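Local coordinates for outer surface protein (Borrelia burgdorferi, PDB 5IZT) that is of unknown function but is related to BbCRASP-1, a borrelial surface protein that captures a complement regulator of the host, at residues A[236-241]-A[246-251]; A[209-214]-A[251-256]; A[218-223]-A[278-283]; A[196-201]-A[296-301]. All blocks are in the same frame, centred on the assembly; numbering follows the deposited sequence.

Contact 1. Residues A[236-241]-A[246-251]; sequences PQLNSN and ENERNK
Two backbone carbonyls grip one nitrogen, Arg249 NH1. It gives one N-H to Leu238 O at 2.9 Å and the other to Ser240 O, also at 2.9 Å, the second bond almost straight at 177°. Both oxygens lie close to the guanidinium plane, at its edge, while CA of Glu246 sits over one face of the group. The chain reaches them by a bend at chi3 (-67°). The two acceptors belong to a type I beta turn, Gln237 to Ser240, in the loop that leads into helix 243-255. That turn is tightened from within, because Gln237 O accepts from both Ser240 N and Ser240 OG, the latter at 2.6 Å.

Beside the polar grip lies an apolar one. Leu238 CD1 rests at 3.6 Å on CG of Glu248 and equally on its CB, the two side chains crossing at about a right angle. The Glu248 carboxylate itself turns to the backbone N-H groups of Ile224 and Ser225. Since Arg249 NE forms a salt bridge with Glu206, the guanidinium serves two purposes: NH1 satisfies turn carbonyls, and the nearby carboxylate probably offsets the positive charge held in this buried place.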
loop_
_atom_site.group_PDB
_atom_site.type_symbol
_atom_site.label_atom_id
_atom_site.label_comp_id
_atom_site.label_asym_id
_atom_site.label_seq_id
_atom_site.Cartn_x
_atom_site.Cartn_y
_atom_site.Cartn_z
ATOM N N PRO A 236 19.904 -2.720 -4.130
ATOM C CA PRO A 236 20.244 -1.297 -4.183
ATOM C C PRO A 236 19.466 -0.490 -3.159
ATOM O O PRO A 236 18.364 -0.851 -2.737
ATOM C CB PRO A 236 19.861 -0.887 -5.610
ATOM C CG PRO A 236 18.837 -1.893 -6.024
ATOM C CD PRO A 236 19.252 -3.176 -5.375
ATOM N N GLN A 237 20.067 0.631 -2.775
ATOM C CA GLN A 237 19.398 1.591 -1.912
ATOM C C GLN A 237 18.108 2.074 -2.572
ATOM O O GLN A 237 18.019 2.186 -3.801
ATOM C CB GLN A 237 20.340 2.762 -1.629
ATOM C CG GLN A 237 20.141 3.447 -0.284
ATOM C CD GLN A 237 21.326 4.322 0.080
ATOM O OE1 GLN A 237 22.273 4.446 -0.695
ATOM N NE2 GLN A 237 21.282 4.929 1.261
ATOM N N LEU A 238 17.096 2.374 -1.748
ATOM C CA LEU A 238 15.784 2.711 -2.310
ATOM C C LEU A 238 15.787 4.067 -3.019
ATOM O O LEU A 238 14.927 4.310 -3.872
ATOM C CB LEU A 238 14.712 2.682 -1.202
ATOM C CG LEU A 238 13.252 2.968 -1.556
ATOM C CD1 LEU A 238 12.806 2.076 -2.728
ATOM C CD2 LEU A 238 12.350 2.767 -0.329
ATOM N N ASN A 239 16.757 4.936 -2.726
ATOM C CA ASN A 239 16.865 6.218 -3.411
ATOM C C ASN A 239 17.759 6.156 -4.644
ATOM O O ASN A 239 18.079 7.207 -5.215
ATOM C CB ASN A 239 17.416 7.292 -2.457
ATOM C CG ASN A 239 18.879 7.056 -2.115
ATOM O OD1 ASN A 239 19.391 5.959 -2.308
ATOM N ND2 ASN A 239 19.562 8.089 -1.632
ATOM N N SER A 240 18.165 4.962 -5.069
ATOM C CA SER A 240 19.196 4.867 -6.085
ATOM C C SER A 240 18.610 5.029 -7.486
ATOM O O SER A 240 17.410 4.856 -7.730
ATOM C CB SER A 240 19.947 3.531 -5.976
ATOM O OG SER A 240 19.049 2.449 -6.176
ATOM N N ASN A 241 19.496 5.366 -8.420
ATOM C CA ASN A 241 19.146 5.460 -9.833
ATOM C C ASN A 241 19.322 4.087 -10.479
ATOM O O ASN A 241 20.218 3.844 -11.285
ATOM C CB ASN A 241 20.001 6.517 -10.522
ATOM C CG ASN A 241 19.609 6.721 -11.969
ATOM O OD1 ASN A 241 18.497 6.382 -12.375
ATOM N ND2 ASN A 241 20.522 7.283 -12.757
ATOM N N GLU A 246 13.502 2.482 -8.713
ATOM C CA GLU A 246 12.393 3.248 -9.284
ATOM C C GLU A 246 11.084 2.474 -9.154
ATOM O O GLU A 246 10.045 3.038 -8.785
ATOM C CB GLU A 246 12.673 3.576 -10.751
ATOM C CG GLU A 246 13.907 4.436 -10.970
ATOM C CD GLU A 246 14.411 4.409 -12.413
ATOM O OE1 GLU A 246 13.792 3.718 -13.251
ATOM O OE2 GLU A 246 15.439 5.068 -12.700
ATOM N N ASN A 247 11.129 1.174 -9.431
ATOM C CA ASN A 247 9.931 0.342 -9.324
ATOM C C ASN A 247 9.364 0.365 -7.908
ATOM O O ASN A 247 8.144 0.476 -7.715
ATOM C CB ASN A 247 10.268 -1.089 -9.740
ATOM C CG ASN A 247 9.043 -1.987 -9.783
ATOM O OD1 ASN A 247 8.194 -1.843 -10.662
ATOM N ND2 ASN A 247 8.940 -2.904 -8.836
ATOM N N GLU A 248 10.234 0.276 -6.898
ATOM C CA GLU A 248 9.748 0.228 -5.525
ATOM C C GLU A 248 9.272 1.589 -5.034
ATOM O O GLU A 248 8.263 1.668 -4.323
ATOM C CB GLU A 248 10.825 -0.310 -4.581
ATOM C CG GLU A 248 10.300 -0.429 -3.158
ATOM C CD GLU A 248 10.763 -1.660 -2.426
ATOM O OE1 GLU A 248 11.447 -1.499 -1.395
ATOM O OE2 GLU A 248 10.457 -2.778 -2.875
ATOM N N ARG A 249 9.982 2.676 -5.374
ATOM C CA ARG A 249 9.444 3.997 -5.058
ATOM C C ARG A 249 8.068 4.185 -5.677
ATOM O O ARG A 249 7.195 4.828 -5.083
ATOM C CB ARG A 249 10.381 5.108 -5.550
ATOM C CG ARG A 249 11.773 5.057 -4.935
ATOM C CD ARG A 249 12.521 6.350 -5.213
ATOM N NE ARG A 249 12.849 6.574 -6.621
ATOM C CZ ARG A 249 13.998 6.213 -7.181
ATOM N NH1 ARG A 249 14.917 5.563 -6.458
ATOM N NH2 ARG A 249 14.242 6.515 -8.456
ATOM N N ASN A 250 7.847 3.617 -6.855
ATOM C CA ASN A 250 6.540 3.790 -7.470
ATOM C C ASN A 250 5.444 3.034 -6.734
ATOM O O ASN A 250 4.266 3.398 -6.873
ATOM C CB ASN A 250 6.600 3.392 -8.940
ATOM C CG ASN A 250 7.058 4.543 -9.817
ATOM O OD1 ASN A 250 8.183 5.021 -9.695
ATOM N ND2 ASN A 250 6.176 5.009 -10.688
ATOM N N LYS A 251 5.788 2.008 -5.943
ATOM C CA LYS A 251 4.760 1.393 -5.100
ATOM C C LYS A 251 4.278 2.369 -4.033
ATOM O O LYS A 251 3.094 2.372 -3.683
ATOM C CB LYS A 251 5.287 0.116 -4.450
ATOM C CG LYS A 251 5.855 -0.872 -5.473
ATOM C CD LYS A 251 5.043 -2.099 -5.597
ATOM C CE LYS A 251 5.630 -3.020 -6.673
ATOM N NZ LYS A 251 4.839 -2.930 -7.930
#

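Contact 2. Residues A[209-214]-A[251-256]; sequences DQFKMK and KFYALM
Phe211, the second residue of a type I' beta turn from Gln210 to Met213, presses the edge of its ring against the face of Tyr253 on helix 243-255. The pair is an offset edge-to-face stack, with planes at 78° and centroids 5.2 Å apart. It is closest near the phenol end: Phe211 CE2 lies 3.6 Å from Tyr253 CZ, and Phe211 CD2 comes within 3.5 Å of Tyr253 OH, which itself sits in the plane of the Phe211 ring at its edge. The hydroxyl has its polar partner elsewhere, in the carboxylate of Glu206. Phe211 and Lys212 both take left-handed backbone angles, as this turn type requires, and the turn is closed by Met213 N bonding to Gln210 O at 2.9 Å.

Beyond this tight aromatic pair the packing across the contact is thinner. Lys212, partly exposed, takes no part in it and folds back onto its own loop, where its NZ makes a salt bridge of 2.9 Å with Asp209 OD2 and another with Glu264 of helix 260-274. Met213, also buried, makes a looser approach than Phe211. Its chain runs extended from CB and bends only at chi3 (-74°), which brings the terminal methyl round to Phe252. Met287 and Trp346, from two further helices, and Phe266 also pack on that ring. The resulting Met-aromatic contact is oblique: Met213 SD stands 5.2 Å from the ring centroid, and Met213 CE is 4.0 Å from Phe252 CE2.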
loop_
_atom_site.group_PDB
_atom_site.type_symbol
_atom_site.label_atom_id
_atom_site.label_comp_id
_atom_site.label_asym_id
_atom_site.label_seq_id
_atom_site.Cartn_x
_atom_site.Cartn_y
_atom_site.Cartn_z
ATOM N N ASP A 209 14.481 15.195 -6.835
ATOM C CA ASP A 209 14.744 14.941 -5.422
ATOM C C ASP A 209 13.779 13.914 -4.809
ATOM O O ASP A 209 13.715 13.814 -3.575
ATOM C CB ASP A 209 14.744 16.265 -4.624
ATOM C CG ASP A 209 13.366 16.935 -4.519
ATOM O OD1 ASP A 209 12.333 16.330 -4.856
ATOM O OD2 ASP A 209 13.318 18.109 -4.088
ATOM N N GLN A 210 13.046 13.166 -5.643
ATOM C CA GLN A 210 12.103 12.120 -5.206
ATOM C C GLN A 210 11.183 12.639 -4.092
ATOM O O GLN A 210 11.016 12.014 -3.039
ATOM C CB GLN A 210 12.856 10.851 -4.769
ATOM C CG GLN A 210 13.810 10.334 -5.857
ATOM C CD GLN A 210 14.849 9.321 -5.356
ATOM O OE1 GLN A 210 14.746 8.789 -4.254
ATOM N NE2 GLN A 210 15.861 9.065 -6.180
ATOM N N PHE A 211 10.603 13.821 -4.334
ATOM C CA PHE A 211 9.644 14.462 -3.427
ATOM C C PHE A 211 10.223 14.626 -2.019
ATOM O O PHE A 211 9.567 14.329 -1.018
ATOM C CB PHE A 211 8.322 13.685 -3.396
ATOM C CG PHE A 211 7.733 13.455 -4.767
ATOM C CD1 PHE A 211 7.067 14.476 -5.431
ATOM C CD2 PHE A 211 7.874 12.224 -5.403
ATOM C CE1 PHE A 211 6.540 14.276 -6.712
ATOM C CE2 PHE A 211 7.356 12.014 -6.675
ATOM C CZ PHE A 211 6.685 13.043 -7.333
ATOM N N LYS A 212 11.465 15.114 -1.960
ATOM C CA LYS A 212 12.250 15.380 -0.752
ATOM C C LYS A 212 12.614 14.102 -0.009
ATOM O O LYS A 212 13.114 14.170 1.128
ATOM C CB LYS A 212 11.539 16.344 0.214
ATOM C CG LYS A 212 11.011 17.625 -0.461
ATOM C CD LYS A 212 12.089 18.649 -0.707
ATOM C CE LYS A 212 11.533 19.856 -1.480
ATOM N NZ LYS A 212 11.103 19.503 -2.875
ATOM N N MET A 213 12.381 12.933 -0.607
ATOM C CA MET A 213 12.736 11.681 0.040
ATOM C C MET A 213 14.004 11.042 -0.522
ATOM O O MET A 213 14.508 10.078 0.079
ATOM C CB MET A 213 11.554 10.708 -0.044
ATOM C CG MET A 213 10.404 11.195 0.873
ATOM S SD MET A 213 8.950 10.136 0.872
ATOM C CE MET A 213 8.291 10.576 -0.758
ATOM N N LYS A 214 14.565 11.573 -1.618
ATOM C CA LYS A 214 15.857 11.067 -2.097
ATOM C C LYS A 214 16.913 11.169 -1.008
ATOM O O LYS A 214 17.715 10.248 -0.817
ATOM C CB LYS A 214 16.336 11.843 -3.325
ATOM C CG LYS A 214 17.705 11.338 -3.861
ATOM C CD LYS A 214 18.110 12.039 -5.160
ATOM C CE LYS A 214 18.687 13.443 -4.926
ATOM N NZ LYS A 214 20.029 13.432 -4.253
ATOM N N LYS A 251 5.788 2.008 -5.943
ATOM C CA LYS A 251 4.760 1.393 -5.100
ATOM C C LYS A 251 4.278 2.369 -4.033
ATOM O O LYS A 251 3.094 2.372 -3.683
ATOM C CB LYS A 251 5.287 0.116 -4.450
ATOM C CG LYS A 251 5.855 -0.872 -5.473
ATOM C CD LYS A 251 5.043 -2.099 -5.597
ATOM C CE LYS A 251 5.630 -3.020 -6.673
ATOM N NZ LYS A 251 4.839 -2.930 -7.930
ATOM N N PHE A 252 5.188 3.176 -3.465
ATOM C CA PHE A 252 4.742 4.198 -2.519
ATOM C C PHE A 252 3.882 5.245 -3.217
ATOM O O PHE A 252 2.870 5.697 -2.664
ATOM C CB PHE A 252 5.921 4.889 -1.823
ATOM C CG PHE A 252 5.474 5.904 -0.816
ATOM C CD1 PHE A 252 4.925 5.490 0.407
ATOM C CD2 PHE A 252 5.533 7.265 -1.103
ATOM C CE1 PHE A 252 4.472 6.422 1.336
ATOM C CE2 PHE A 252 5.067 8.221 -0.171
ATOM C CZ PHE A 252 4.548 7.793 1.052
ATOM N N TYR A 253 4.270 5.654 -4.420
ATOM C CA TYR A 253 3.441 6.612 -5.166
ATOM C C TYR A 253 2.070 6.028 -5.463
ATOM O O TYR A 253 1.054 6.742 -5.421
ATOM C CB TYR A 253 4.139 7.024 -6.463
ATOM C CG TYR A 253 5.536 7.577 -6.255
ATOM C CD1 TYR A 253 5.877 8.225 -5.072
ATOM C CD2 TYR A 253 6.527 7.417 -7.232
ATOM C CE1 TYR A 253 7.171 8.711 -4.859
ATOM C CE2 TYR A 253 7.840 7.914 -7.023
ATOM C CZ TYR A 253 8.143 8.557 -5.848
ATOM O OH TYR A 253 9.427 9.053 -5.640
ATOM N N ALA A 254 2.021 4.728 -5.779
ATOM C CA ALA A 254 0.750 4.064 -6.050
ATOM C C ALA A 254 -0.123 3.990 -4.802
ATOM O O ALA A 254 -1.351 4.109 -4.891
ATOM C CB ALA A 254 1.000 2.663 -6.600
ATOM N N LEU A 255 0.495 3.774 -3.639
ATOM C CA LEU A 255 -0.239 3.765 -2.379
ATOM C C LEU A 255 -0.935 5.100 -2.133
ATOM O O LEU A 255 -2.048 5.142 -1.582
ATOM C CB LEU A 255 0.729 3.450 -1.233
ATOM C CG LEU A 255 0.186 3.566 0.185
ATOM C CD1 LEU A 255 -0.955 2.564 0.429
ATOM C CD2 LEU A 255 1.351 3.361 1.165
ATOM N N MET A 256 -0.285 6.197 -2.531
ATOM C CA MET A 256 -0.812 7.553 -2.438
ATOM C C MET A 256 -1.614 7.957 -3.668
ATOM O O MET A 256 -1.860 9.155 -3.876
ATOM C CB MET A 256 0.345 8.536 -2.215
ATOM C CG MET A 256 1.213 8.107 -1.071
ATOM S SD MET A 256 0.296 8.397 0.450
ATOM C CE MET A 256 0.665 10.135 0.655
#

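Contact 3. Residues A[218-223]-A[278-283]; sequences FELLDV and QNHSLI
The first turn of helix 280-316 receives the side chain of Leu220, which projects from the loop between helices 179-197 and 243-255 and fits between His280 and Ile283. Three residues apart, these two stand on the same flank of the helix, and the leucine crosses each of them at about a right angle. Its methyls divide the work. CD1 goes inward, meeting Ile283 CG2 at 3.8 Å and resting just as near the backbone oxygen of His280. CD2 takes the outer side, 3.9 Å from His280 ND1, where it approaches the imidazole obliquely. With CG anti to the carbonyl carbon (chi1 -67°), the isobutyl group extends toward the helix and straddles the step between the two residues.

The imidazole is held in place from another quarter: its ring stacks on that of Tyr274, and NE2 hydrogen-bonds to the Tyr274 carbonyl. Together these probably fix the rotation of the ring against which Leu220 lies. Polar support for the loop comes from Arg284, whose NE bonds to Leu220 O.

Seen in the wider fold, the contact joins the connecting segment to the junction of two helices. Tyr274, at the end of helix 260-274, touches Leu220, His280 and Ile283 alike, while Leu282, one residue before Ile283, packs on Ala370 and Leu378 of helix 366-395.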
loop_
_atom_site.group_PDB
_atom_site.type_symbol
_atom_site.label_atom_id
_atom_site.label_comp_id
_atom_site.label_asym_id
_atom_site.label_seq_id
_atom_site.Cartn_x
_atom_site.Cartn_y
_atom_site.Cartn_z
ATOM N N PHE A 218 13.811 7.625 1.495
ATOM C CA PHE A 218 14.313 6.586 0.604
ATOM C C PHE A 218 15.794 6.326 0.819
ATOM O O PHE A 218 16.282 5.248 0.489
ATOM C CB PHE A 218 14.049 6.972 -0.853
ATOM C CG PHE A 218 12.584 7.035 -1.207
ATOM C CD1 PHE A 218 11.679 6.156 -0.613
ATOM C CD2 PHE A 218 12.110 7.956 -2.138
ATOM C CE1 PHE A 218 10.315 6.197 -0.951
ATOM C CE2 PHE A 218 10.757 8.006 -2.484
ATOM C CZ PHE A 218 9.855 7.112 -1.890
ATOM N N GLU A 219 16.535 7.296 1.343
ATOM C CA GLU A 219 17.941 7.041 1.630
ATOM C C GLU A 219 18.112 6.017 2.747
ATOM O O GLU A 219 19.140 5.322 2.802
ATOM C CB GLU A 219 18.651 8.348 1.994
ATOM C CG GLU A 219 20.171 8.241 1.974
ATOM C CD GLU A 219 20.844 9.597 1.979
ATOM O OE1 GLU A 219 20.298 10.515 2.617
ATOM O OE2 GLU A 219 21.908 9.747 1.340
ATOM N N LEU A 220 17.128 5.900 3.632
ATOM C CA LEU A 220 17.242 5.081 4.833
ATOM C C LEU A 220 16.924 3.611 4.599
ATOM O O LEU A 220 17.009 2.818 5.544
ATOM C CB LEU A 220 16.317 5.633 5.929
ATOM C CG LEU A 220 16.760 7.002 6.448
ATOM C CD1 LEU A 220 15.663 7.549 7.356
ATOM C CD2 LEU A 220 18.069 6.835 7.195
ATOM N N LEU A 221 16.512 3.232 3.398
ATOM C CA LEU A 221 16.077 1.863 3.142
ATOM C C LEU A 221 16.731 1.320 1.877
ATOM O O LEU A 221 17.123 2.079 0.986
ATOM C CB LEU A 221 14.551 1.799 3.004
ATOM C CG LEU A 221 13.739 2.203 4.224
ATOM C CD1 LEU A 221 12.297 2.369 3.812
ATOM C CD2 LEU A 221 13.866 1.127 5.309
ATOM N N ASP A 222 16.855 -0.003 1.816
ATOM C CA ASP A 222 17.126 -0.715 0.575
ATOM C C ASP A 222 15.808 -1.173 -0.038
ATOM O O ASP A 222 14.767 -1.160 0.608
ATOM C CB ASP A 222 17.997 -1.946 0.818
ATOM C CG ASP A 222 19.407 -1.603 1.238
ATOM O OD1 ASP A 222 19.834 -0.456 0.995
ATOM O OD2 ASP A 222 20.090 -2.494 1.803
ATOM N N VAL A 223 15.871 -1.630 -1.288
ATOM C CA VAL A 223 14.689 -2.212 -1.921
ATOM C C VAL A 223 14.279 -3.463 -1.154
ATOM O O VAL A 223 15.119 -4.307 -0.824
ATOM C CB VAL A 223 14.978 -2.503 -3.399
ATOM C CG1 VAL A 223 13.800 -3.224 -4.039
ATOM C CG2 VAL A 223 15.251 -1.193 -4.131
ATOM N N GLN A 278 17.917 10.787 15.658
ATOM C CA GLN A 278 17.085 9.994 16.560
ATOM C C GLN A 278 15.739 9.640 15.944
ATOM O O GLN A 278 15.061 8.739 16.452
ATOM C CB GLN A 278 16.844 10.733 17.888
ATOM C CG GLN A 278 15.991 11.984 17.764
ATOM C CD GLN A 278 15.907 12.772 19.065
ATOM O OE1 GLN A 278 15.572 12.223 20.115
ATOM N NE2 GLN A 278 16.211 14.068 18.997
ATOM N N ASN A 279 15.328 10.331 14.872
ATOM C CA ASN A 279 14.058 10.055 14.202
ATOM C C ASN A 279 14.164 9.090 13.024
ATOM O O ASN A 279 13.129 8.726 12.451
ATOM C CB ASN A 279 13.425 11.356 13.694
ATOM C CG ASN A 279 13.135 12.333 14.814
ATOM O OD1 ASN A 279 12.926 11.932 15.957
ATOM N ND2 ASN A 279 13.122 13.607 14.495
ATOM N N HIS A 280 15.366 8.655 12.653
ATOM C CA HIS A 280 15.510 7.853 11.439
ATOM C C HIS A 280 14.823 6.491 11.555
ATOM O O HIS A 280 14.256 6.008 10.570
ATOM C CB HIS A 280 16.997 7.707 11.098
ATOM C CG HIS A 280 17.617 8.990 10.643
ATOM N ND1 HIS A 280 18.940 9.101 10.266
ATOM C CD2 HIS A 280 17.076 10.228 10.506
ATOM C CE1 HIS A 280 19.189 10.352 9.913
ATOM N NE2 HIS A 280 18.076 11.058 10.059
ATOM N N SER A 281 14.815 5.867 12.737
ATOM C CA SER A 281 14.124 4.582 12.858
ATOM C C SER A 281 12.624 4.744 12.660
ATOM O O SER A 281 11.966 3.861 12.094
ATOM C CB SER A 281 14.425 3.937 14.212
ATOM O OG SER A 281 15.821 3.720 14.371
ATOM N N LEU A 282 12.059 5.863 13.126
ATOM C CA LEU A 282 10.642 6.123 12.910
ATOM C C LEU A 282 10.338 6.267 11.425
ATOM O O LEU A 282 9.357 5.715 10.922
ATOM C CB LEU A 282 10.220 7.390 13.656
ATOM C CG LEU A 282 8.847 7.962 13.272
ATOM C CD1 LEU A 282 7.714 6.999 13.610
ATOM C CD2 LEU A 282 8.606 9.349 13.917
ATOM N N ILE A 283 11.169 7.022 10.712
ATOM C CA ILE A 283 10.982 7.200 9.275
ATOM C C ILE A 283 11.013 5.852 8.564
ATOM O O ILE A 283 10.180 5.582 7.683
ATOM C CB ILE A 283 12.057 8.153 8.712
ATOM C CG1 ILE A 283 11.923 9.550 9.302
ATOM C CG2 ILE A 283 11.944 8.256 7.187
ATOM C CD1 ILE A 283 13.125 10.487 8.896
#

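Contact 4. Residues A[196-201]-A[296-301]; sequences NKTQNN and SFELAL
Thr198, close to the end of helix 179-197, lays its methyl against three side chains of helix 280-316 within this all-helical fold. Thr198 CG2 lies 4.0 Å from Glu298 CG. It also meets Phe297 CE2 at 4.2 Å, at the edge of the ring, and Leu301 CD1 at a similar distance. The glutamate and threonine side chains run past each other in opposite directions, so the extended Glu298 carries its carboxylate beyond the methyl to the backbone. There a water closes the gap, donating to Glu298 OE2 at 2.6 Å and to Thr198 O at 2.8 Å. The polar link between the segments thus runs through this water.

A second shell sets these groups. Glu298 OE2 also receives NE2 of Gln294, one turn earlier on its helix, while the Phe297 ring makes a cation-pi contact with Arg343 of helix 322-359. On the threonine side, chi1 of 70° places OG1 between the backbone N and the carbonyl carbon and turns CG2 toward the helix. The hydroxyl is fastened to Lys195 O. Further out, the chain folds over the helix end: Asn196 O takes Gln199 N at 3.3 Å and, from the opposite face of its carbonyl plane, Asn201 ND2 at 3.0 Å.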
loop_
_atom_site.group_PDB
_atom_site.type_symbol
_atom_site.label_atom_id
_atom_site.label_comp_id
_atom_site.label_asym_id
_atom_site.label_seq_id
_atom_site.Cartn_x
_atom_site.Cartn_y
_atom_site.Cartn_z
ATOM N N ASN A 196 -5.818 -2.129 -12.482
ATOM C CA ASN A 196 -5.606 -0.983 -13.358
ATOM C C ASN A 196 -5.199 0.257 -12.571
ATOM O O ASN A 196 -4.357 1.036 -13.031
ATOM C CB ASN A 196 -6.853 -0.685 -14.191
ATOM C CG ASN A 196 -6.582 0.324 -15.295
ATOM O OD1 ASN A 196 -7.053 1.465 -15.242
ATOM N ND2 ASN A 196 -5.791 -0.077 -16.288
ATOM N N LYS A 197 -5.782 0.456 -11.386
ATOM C CA LYS A 197 -5.460 1.640 -10.593
ATOM C C LYS A 197 -4.084 1.570 -9.945
ATOM O O LYS A 197 -3.583 2.600 -9.485
ATOM C CB LYS A 197 -6.515 1.861 -9.518
ATOM C CG LYS A 197 -7.785 2.470 -10.057
ATOM C CD LYS A 197 -8.729 2.830 -8.934
ATOM C CE LYS A 197 -9.291 1.590 -8.274
ATOM N NZ LYS A 197 -10.295 1.920 -7.223
ATOM N N THR A 198 -3.472 0.390 -9.862
ATOM C CA THR A 198 -2.122 0.328 -9.315
ATOM C C THR A 198 -1.075 0.829 -10.300
ATOM O O THR A 198 0.095 0.968 -9.928
ATOM C CB THR A 198 -1.757 -1.100 -8.900
ATOM O OG1 THR A 198 -1.591 -1.907 -10.071
ATOM C CG2 THR A 198 -2.844 -1.705 -8.034
ATOM N N GLN A 199 -1.461 1.139 -11.529
ATOM C CA GLN A 199 -0.524 1.690 -12.495
ATOM C C GLN A 199 -0.719 3.193 -12.647
ATOM O O GLN A 199 -1.817 3.727 -12.464
ATOM C CB GLN A 199 -0.674 1.002 -13.855
ATOM C CG GLN A 199 -0.808 -0.512 -13.763
ATOM C CD GLN A 199 0.414 -1.151 -13.125
ATOM O OE1 GLN A 199 1.530 -1.027 -13.638
ATOM N NE2 GLN A 199 0.216 -1.819 -11.993
ATOM N N ASN A 200 0.375 3.874 -12.971
ATOM C CA ASN A 200 0.321 5.308 -13.211
ATOM C C ASN A 200 -0.357 5.539 -14.552
ATOM O O ASN A 200 0.272 5.405 -15.603
ATOM C CB ASN A 200 1.724 5.899 -13.193
ATOM C CG ASN A 200 1.753 7.339 -13.649
ATOM O OD1 ASN A 200 0.707 7.984 -13.804
ATOM N ND2 ASN A 200 2.956 7.859 -13.863
ATOM N N ASN A 201 -1.643 5.897 -14.521
ATOM C CA ASN A 201 -2.394 6.268 -15.718
ATOM C C ASN A 201 -2.573 7.775 -15.845
ATOM O O ASN A 201 -3.480 8.226 -16.557
ATOM C CB ASN A 201 -3.764 5.581 -15.715
ATOM C CG ASN A 201 -3.667 4.085 -15.495
ATOM O OD1 ASN A 201 -2.896 3.400 -16.165
ATOM N ND2 ASN A 201 -4.444 3.571 -14.542
ATOM N N SER A 296 1.789 -6.043 -0.476
ATOM C CA SER A 296 0.866 -7.136 -0.156
ATOM C C SER A 296 -0.457 -6.972 -0.881
ATOM O O SER A 296 -1.056 -7.962 -1.312
ATOM C CB SER A 296 0.611 -7.216 1.347
ATOM O OG SER A 296 1.750 -7.692 2.052
ATOM N N PHE A 297 -0.962 -5.738 -0.951
ATOM C CA PHE A 297 -2.207 -5.457 -1.671
ATOM C C PHE A 297 -2.129 -5.945 -3.115
ATOM O O PHE A 297 -3.027 -6.652 -3.594
ATOM C CB PHE A 297 -2.496 -3.949 -1.608
ATOM C CG PHE A 297 -3.685 -3.509 -2.401
ATOM C CD1 PHE A 297 -4.976 -3.698 -1.908
ATOM C CD2 PHE A 297 -3.526 -2.887 -3.618
ATOM C CE1 PHE A 297 -6.083 -3.265 -2.635
ATOM C CE2 PHE A 297 -4.636 -2.455 -4.361
ATOM C CZ PHE A 297 -5.911 -2.657 -3.870
ATOM N N GLU A 298 -1.050 -5.599 -3.823
ATOM C CA GLU A 298 -0.938 -6.001 -5.226
ATOM C C GLU A 298 -0.792 -7.513 -5.374
ATOM O O GLU A 298 -1.328 -8.108 -6.322
ATOM C CB GLU A 298 0.241 -5.270 -5.887
ATOM C CG GLU A 298 0.001 -3.770 -6.050
ATOM C CD GLU A 298 1.158 -3.029 -6.719
ATOM O OE1 GLU A 298 2.041 -3.680 -7.322
ATOM O OE2 GLU A 298 1.182 -1.782 -6.623
ATOM N N LEU A 299 -0.032 -8.153 -4.481
ATOM C CA LEU A 299 0.093 -9.609 -4.542
ATOM C C LEU A 299 -1.249 -10.290 -4.260
ATOM O O LEU A 299 -1.571 -11.325 -4.856
ATOM C CB LEU A 299 1.166 -10.089 -3.555
ATOM C CG LEU A 299 2.636 -9.778 -3.871
ATOM C CD1 LEU A 299 3.489 -10.055 -2.661
ATOM C CD2 LEU A 299 3.133 -10.611 -5.066
ATOM N N ALA A 300 -2.050 -9.708 -3.368
ATOM C CA ALA A 300 -3.346 -10.289 -3.029
ATOM C C ALA A 300 -4.314 -10.194 -4.199
ATOM O O ALA A 300 -5.111 -11.113 -4.433
ATOM C CB ALA A 300 -3.917 -9.601 -1.785
ATOM N N LEU A 301 -4.271 -9.092 -4.948
ATOM C CA LEU A 301 -5.118 -9.002 -6.135
ATOM C C LEU A 301 -4.829 -10.146 -7.098
ATOM O O LEU A 301 -5.743 -10.859 -7.523
ATOM C CB LEU A 301 -4.913 -7.651 -6.827
ATOM C CG LEU A 301 -5.319 -6.414 -6.023
ATOM C CD1 LEU A 301 -4.895 -5.193 -6.820
ATOM C CD2 LEU A 301 -6.831 -6.377 -5.730
HETATM O O HOH W 1 2.098 -0.071 -8.301
#

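Contacts 1, 2 and 3 show how the connection between helices 179-197 and 243-255 is fastened down. Contacts 1 and 2 have centres about 9 Å apart, share helix 243-255, and are tied directly: Asn239 ND2 bonds to Lys214 O and Gln210 NE2 to Asn239 O, both at 3.0 Å. Contact 3, its centre about 13 Å from each, joins contact 1 through Leu238 N and Leu221 O (2.8 Å) and contact 2 through Phe218 N and Met213 O (2.9 Å). Contact 4 lies farther off, its centre about 17, 16 and 24 Å from those of contacts 1, 2 and 3, and is tied to the first two by a 3.0 Å salt bridge from Lys251 NZ to Glu298 OE1.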